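Side-chain contact in cell wall surface anchor family protein (Streptococcus agalactiae, PDB 3PHS), which serves as a minor pilin of the bacterial pilus and mediates adhesion to lung epithelial cells through an IgG-like domain: residues N65-I69 / T70-K74. Sequence-based numbering, arbitrary orientation.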
loop_
_atom_site.group_PDB
_atom_site.type_symbol
_atom_site.label_atom_id
_atom_site.label_comp_id
_atom_site.label_asym_id
_atom_site.label_seq_id
_atom_site.Cartn_x
_atom_site.Cartn_y
_atom_site.Cartn_z
ATOM N N ASN A 65 12.925 -9.468 -1.852
ATOM C CA ASN A 65 11.711 -8.683 -2.110
ATOM C C ASN A 65 10.630 -9.473 -2.851
ATOM O O ASN A 65 9.448 -9.118 -2.786
ATOM C CB ASN A 65 12.045 -7.422 -2.910
ATOM C CG ASN A 65 12.624 -6.294 -2.049
ATOM O OD1 ASN A 65 12.438 -6.250 -0.831
ATOM N ND2 ASN A 65 13.307 -5.354 -2.704
ATOM N N SER A 66 11.044 -10.539 -3.542
ATOM C CA SER A 66 10.133 -11.396 -4.335
ATOM C C SER A 66 9.390 -12.436 -3.487
ATOM O O SER A 66 8.386 -12.998 -3.926
ATOM C CB SER A 66 10.906 -12.100 -5.463
ATOM O OG SER A 66 11.630 -13.233 -4.987
ATOM N N LEU A 67 9.883 -12.681 -2.273
ATOM C CA LEU A 67 9.329 -13.693 -1.379
ATOM C C LEU A 67 8.081 -13.219 -0.647
ATOM O O LEU A 67 7.997 -12.055 -0.237
ATOM C CB LEU A 67 10.368 -14.128 -0.349
ATOM C CG LEU A 67 11.696 -14.634 -0.899
ATOM C CD1 LEU A 67 12.596 -15.050 0.263
ATOM C CD2 LEU A 67 11.468 -15.795 -1.876
ATOM N N THR A 68 7.101 -14.116 -0.496
ATOM C CA THR A 68 5.963 -13.820 0.363
ATOM C C THR A 68 6.406 -13.843 1.830
ATOM O O THR A 68 7.496 -14.369 2.175
ATOM C CB THR A 68 4.782 -14.843 0.178
ATOM O OG1 THR A 68 5.145 -16.100 0.759
ATOM C CG2 THR A 68 4.422 -15.030 -1.295
ATOM N N ILE A 69 5.551 -13.310 2.702
ATOM C CA ILE A 69 5.878 -13.202 4.111
ATOM C C ILE A 69 6.232 -14.544 4.745
ATOM O O ILE A 69 7.205 -14.647 5.505
ATOM C CB ILE A 69 4.803 -12.413 4.921
ATOM C CG1 ILE A 69 5.320 -12.110 6.330
ATOM C CG2 ILE A 69 3.459 -13.167 4.971
ATOM C CD1 ILE A 69 4.711 -10.825 6.942
ATOM N N THR A 70 5.474 -15.585 4.417
ATOM C CA THR A 70 5.782 -16.909 4.983
ATOM C C THR A 70 7.027 -17.511 4.374
ATOM O O THR A 70 7.738 -18.249 5.056
ATOM C CB THR A 70 4.580 -17.904 4.890
ATOM O OG1 THR A 70 4.218 -18.107 3.515
ATOM C CG2 THR A 70 3.378 -17.367 5.701
ATOM N N GLU A 71 7.327 -17.170 3.121
ATOM C CA GLU A 71 8.550 -17.652 2.456
ATOM C C GLU A 71 9.835 -17.103 3.105
ATOM O O GLU A 71 10.879 -17.776 3.108
ATOM C CB GLU A 71 8.535 -17.325 0.953
ATOM C CG GLU A 71 7.420 -18.060 0.201
ATOM C CD GLU A 71 7.402 -17.808 -1.298
ATOM O OE1 GLU A 71 7.662 -16.668 -1.774
ATOM O OE2 GLU A 71 7.103 -18.786 -2.011
ATOM N N LEU A 72 9.735 -15.890 3.643
ATOM C CA LEU A 72 10.851 -15.233 4.333
ATOM C C LEU A 72 11.318 -16.150 5.453
ATOM O O LEU A 72 12.510 -16.427 5.588
ATOM C CB LEU A 72 10.415 -13.873 4.897
ATOM C CG LEU A 72 10.008 -12.773 3.896
ATOM C CD1 LEU A 72 9.483 -11.540 4.650
ATOM C CD2 LEU A 72 11.163 -12.366 2.971
ATOM N N LYS A 73 10.361 -16.634 6.238
ATOM C CA LYS A 73 10.642 -17.531 7.368
ATOM C C LYS A 73 11.354 -18.812 6.884
ATOM O O LYS A 73 12.381 -19.236 7.470
ATOM C CB LYS A 73 9.328 -17.850 8.103
ATOM C CG LYS A 73 9.405 -18.879 9.249
ATOM C CD LYS A 73 10.141 -18.329 10.453
ATOM C CE LYS A 73 10.219 -19.352 11.592
ATOM N NZ LYS A 73 10.720 -18.702 12.852
ATOM N N LYS A 74 10.821 -19.393 5.809
ATOM C CA LYS A 74 11.344 -20.626 5.216
ATOM C C LYS A 74 12.820 -20.490 4.817
ATOM O O LYS A 74 13.618 -21.397 5.048
ATOM C CB LYS A 74 10.482 -21.017 4.007
ATOM C CG LYS A 74 10.759 -22.395 3.402
ATOM C CD LYS A 74 10.034 -22.569 2.051
ATOM C CE LYS A 74 8.511 -22.367 2.158
ATOM N NZ LYS A 74 7.901 -21.837 0.889
#
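T68 and E71 form a capping box at the start of helix 69-75, with T68 in the N-cap position and each side chain serving the backbone amide of the other residue. The stronger half is the bond from T68 N to E71 OE1, 2.9 Å long and nearly straight at 167°. The amide reaches OE1 on the anti side of the carboxylate, from a point 26° out of its plane. E71 is brought there by a CG lying beside its own backbone N and a chain extended beyond it, which carries the carboxylate back past the helix start. The return half is weak: E71 N donates to T68 OG1 over 3.4 Å. T68 holds its hydroxyl between its backbone N and carbonyl carbon (chi1 72°), which places OG1 at E71 N and 3.1 Å from E71 CG, so the two side chains also touch directly. The first helical turn adds its own bond, L72 N donating to T68 O at 3.1 Å, and a second, weak hydrogen bond from the same N to I69 O. Thus T68 offers acceptors to both amides. An apolar contact flanks the box, L67 CB resting 3.8 Å from L72 CD2. L72 is buried, its side chain lying on Y101 and L103 of strand 98-106, while I69 touches V105, so the capped end packs on a sheet of the N-terminal half of the chain. Before the cap, S66 OG is bonded to H63 O and N65 OD1 to the hydroxyl of Y101. E71 OE1 also comes within 3.4 Å of L67 CA.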